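PDB 1VKE: carboxymuconolactone decarboxylase family protein from Thermotoga maritima, which belongs to the AhpD-like carboxymuconolactone decarboxylase family and may act as a peroxiredoxin-type oxidoreductase in the antioxidative response. Local coordinates for residues 76-80 with 117-121. Residues are numbered along the deposited sequence; the frame is centred on the assembly and turned at random.
Sequences RYHLV and FLEEL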
ATOM      1  N   ARG E  76     -13.278  -2.132 -11.169  1.00 11.55           N
ATOM      2  CA  ARG E  76     -14.290  -2.002 -12.237  1.00 12.05           C
ATOM      3  C   ARG E  76     -14.084  -2.998 -13.392  1.00 10.04           C
ATOM      4  O   ARG E  76     -15.020  -3.669 -13.829  1.00 12.08           O
ATOM      5  CB  ARG E  76     -14.336  -0.584 -12.785  1.00 14.58           C
ATOM      6  CG  ARG E  76     -14.982   0.430 -11.884  1.00 17.61           C
ATOM      7  CD  ARG E  76     -14.846   1.892 -12.448  1.00 22.36           C
ATOM      8  NE  ARG E  76     -15.109   2.902 -11.416  1.00 41.03           N
ATOM      9  CZ  ARG E  76     -14.233   3.821 -10.954  1.00 42.95           C
ATOM     10  NH1 ARG E  76     -12.981   3.897 -11.406  1.00 40.42           N
ATOM     11  NH2 ARG E  76     -14.626   4.684 -10.016  1.00 44.04           N
ATOM     12  N   TYR E  77     -12.841  -3.112 -13.856  1.00 10.16           N
ATOM     13  CA  TYR E  77     -12.488  -3.992 -14.935  1.00 12.43           C
ATOM     14  C   TYR E  77     -12.868  -5.422 -14.548  1.00 10.42           C
ATOM     15  O   TYR E  77     -13.550  -6.136 -15.280  1.00 11.52           O
ATOM     16  CB  TYR E  77     -10.955  -3.950 -15.257  1.00 11.64           C
ATOM     17  CG  TYR E  77     -10.609  -5.002 -16.279  1.00 11.08           C
ATOM     18  CD1 TYR E  77     -10.768  -4.772 -17.630  1.00 15.83           C
ATOM     19  CD2 TYR E  77     -10.073  -6.234 -15.884  1.00 14.45           C
ATOM     20  CE1 TYR E  77     -10.510  -5.791 -18.573  1.00 15.69           C
ATOM     21  CE2 TYR E  77      -9.818  -7.241 -16.822  1.00 18.85           C
ATOM     22  CZ  TYR E  77     -10.026  -6.995 -18.151  1.00 17.00           C
ATOM     23  OH  TYR E  77      -9.754  -7.958 -19.105  1.00 18.29           O
ATOM     24  N   HIS E  78     -12.416  -5.879 -13.380  1.00 11.89           N
ATOM     25  CA  HIS E  78     -12.728  -7.287 -13.004  1.00 11.57           C
ATOM     26  C   HIS E  78     -14.205  -7.532 -12.713  1.00 12.82           C
ATOM     27  O   HIS E  78     -14.700  -8.645 -12.930  1.00 14.50           O
ATOM     28  CB  HIS E  78     -11.825  -7.725 -11.869  1.00 14.65           C
ATOM     29  CG  HIS E  78     -10.412  -7.847 -12.302  1.00 10.94           C
ATOM     30  ND1 HIS E  78      -9.971  -8.827 -13.175  1.00 13.88           N
ATOM     31  CD2 HIS E  78      -9.326  -7.097 -12.002  1.00 14.97           C
ATOM     32  CE1 HIS E  78      -8.684  -8.643 -13.404  1.00 14.58           C
ATOM     33  NE2 HIS E  78      -8.259  -7.621 -12.677  1.00 15.84           N
ATOM     34  N   LEU E  79     -14.920  -6.525 -12.229  1.00 11.70           N
ATOM     35  CA  LEU E  79     -16.366  -6.669 -12.060  1.00 12.09           C
ATOM     36  C   LEU E  79     -17.008  -6.895 -13.404  1.00 11.54           C
ATOM     37  O   LEU E  79     -17.899  -7.747 -13.555  1.00 11.51           O
ATOM     38  CB  LEU E  79     -17.016  -5.429 -11.407  1.00 13.78           C
ATOM     39  CG  LEU E  79     -16.946  -5.364  -9.883  1.00 15.98           C
ATOM     40  CD1 LEU E  79     -17.409  -3.989  -9.364  1.00 18.12           C
ATOM     41  CD2 LEU E  79     -17.756  -6.503  -9.225  1.00 16.79           C
ATOM     42  N   VAL E  80     -16.632  -6.108 -14.410  1.00 12.58           N
ATOM     43  CA  VAL E  80     -17.219  -6.357 -15.755  1.00 11.75           C
ATOM     44  C   VAL E  80     -16.987  -7.818 -16.178  1.00 11.29           C
ATOM     45  O   VAL E  80     -17.895  -8.510 -16.644  1.00 11.89           O
ATOM     46  CB  VAL E  80     -16.662  -5.375 -16.821  1.00 12.67           C
ATOM     47  CG1 VAL E  80     -17.133  -5.706 -18.200  1.00 14.97           C
ATOM     48  CG2 VAL E  80     -17.038  -3.962 -16.451  1.00 12.65           C
ATOM     49  N   PHE E 117     -21.138   0.163  -8.838  1.00 14.21           N
ATOM     50  CA  PHE E 117     -20.829  -0.193 -10.188  1.00 13.11           C
ATOM     51  C   PHE E 117     -21.497  -1.492 -10.581  1.00 13.04           C
ATOM     52  O   PHE E 117     -22.053  -1.597 -11.670  1.00 13.85           O
ATOM     53  CB  PHE E 117     -19.333  -0.301 -10.370  1.00 15.97           C
ATOM     54  CG  PHE E 117     -18.919  -0.403 -11.788  1.00 15.83           C
ATOM     55  CD1 PHE E 117     -19.183   0.628 -12.680  1.00 25.14           C
ATOM     56  CD2 PHE E 117     -18.303  -1.535 -12.257  1.00 17.03           C
ATOM     57  CE1 PHE E 117     -18.813   0.527 -14.020  1.00 28.91           C
ATOM     58  CE2 PHE E 117     -17.911  -1.637 -13.593  1.00 22.40           C
ATOM     59  CZ  PHE E 117     -18.163  -0.610 -14.470  1.00 23.74           C
ATOM     60  N   LEU E 118     -21.479  -2.475  -9.691  1.00 11.94           N
ATOM     61  CA  LEU E 118     -22.169  -3.742  -9.958  1.00 11.56           C
ATOM     62  C   LEU E 118     -23.661  -3.481 -10.210  1.00 12.52           C
ATOM     63  O   LEU E 118     -24.264  -4.058 -11.132  1.00 12.43           O
ATOM     64  CB  LEU E 118     -21.976  -4.692  -8.804  1.00 12.33           C
ATOM     65  CG  LEU E 118     -22.659  -6.056  -8.890  1.00 11.96           C
ATOM     66  CD1 LEU E 118     -22.191  -6.816 -10.105  1.00 14.99           C
ATOM     67  CD2 LEU E 118     -22.424  -6.853  -7.628  1.00 16.76           C
ATOM     68  N   GLU E 119     -24.244  -2.581  -9.429  1.00 10.34           N
ATOM     69  CA  GLU E 119     -25.679  -2.239  -9.633  1.00 11.10           C
ATOM     70  C   GLU E 119     -25.904  -1.662 -11.011  1.00 12.22           C
ATOM     71  O   GLU E 119     -26.927  -2.001 -11.676  1.00 12.87           O
ATOM     72  CB  GLU E 119     -26.173  -1.341  -8.517  1.00 13.19           C
ATOM     73  CG  GLU E 119     -26.385  -2.195  -7.285  1.00 17.57           C
ATOM     74  CD  GLU E 119     -26.719  -1.422  -6.023  1.00 29.17           C
ATOM     75  OE1 GLU E 119     -26.791  -0.179  -6.078  1.00 33.95           O
ATOM     76  OE2 GLU E 119     -26.901  -2.093  -4.971  1.00 27.72           O
ATOM     77  N   GLU E 120     -24.987  -0.810 -11.467  1.00 13.30           N
ATOM     78  CA  GLU E 120     -25.071  -0.254 -12.820  1.00 13.35           C
ATOM     79  C   GLU E 120     -25.016  -1.354 -13.889  1.00 12.25           C
ATOM     80  O   GLU E 120     -25.814  -1.343 -14.849  1.00 13.84           O
ATOM     81  CB  GLU E 120     -23.939   0.753 -13.051  1.00 14.60           C
ATOM     82  CG  GLU E 120     -24.034   1.506 -14.364  1.00 26.59           C
ATOM     83  CD  GLU E 120     -22.868   2.485 -14.564  1.00 29.83           C
ATOM     84  OE1 GLU E 120     -22.196   2.848 -13.544  1.00 39.00           O
ATOM     85  OE2 GLU E 120     -22.634   2.877 -15.739  1.00 44.03           O
ATOM     86  N   LEU E 121     -24.109  -2.319 -13.716  1.00 11.27           N
ATOM     87  CA  LEU E 121     -24.004  -3.438 -14.657  1.00  9.08           C
ATOM     88  C   LEU E 121     -25.291  -4.290 -14.661  1.00  9.87           C
ATOM     89  O   LEU E 121     -25.746  -4.712 -15.711  1.00 10.64           O
ATOM     90  CB  LEU E 121     -22.815  -4.341 -14.307  1.00 11.84           C
ATOM     91  CG  LEU E 121     -21.452  -3.639 -14.389  1.00 12.94           C
ATOM     92  CD1 LEU E 121     -20.352  -4.557 -13.906  1.00 12.10           C
ATOM     93  CD2 LEU E 121     -21.174  -3.152 -15.788  1.00 13.84           C
TER
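A buried helix-helix contact, made almost wholly by apolar groups, joins helix 72-84, whose first turn holds Cys74 of the Cys71–Cys74 disulfide, to the long helix 108-127, with the Phe117 ring set against Arg76, Leu79 and Val80. The two segments run in roughly the same direction, their axes 36° apart and 10.4 Å at closest approach. With CG anti to its backbone N (chi1 -169°), Phe117 reaches across to helix 72-84. One ring face takes the aliphatic start of Arg76: Arg76 CG lies 3.9 Å from the centroid of the Phe117 ring, close to the normal, in a CH-pi contact. The guanidinium goes on past the ring, its plane 81° from that of the phenyl group, and NH1 forms a salt bridge with Asp73. At the edge, Leu79 CD1 lies 3.9 Å from Phe117 CD2 and Val80 CG2 3.8 Å from Phe117 CE2. Leu121, one turn along from Phe117, sets CG against the opposite face, offset toward the rim, so the ring lies between Arg76 and Leu121; Leu121 CD1 comes to 4.0 Å from Leu79 O. Around the two helices, Ile92 of helix 89-103 packs on Leu79 and Leu118, Leu63 of helix 55-68 also touches Leu79, and Tyr15 of helix 15-28 packs on Val80, Phe117 and Leu121.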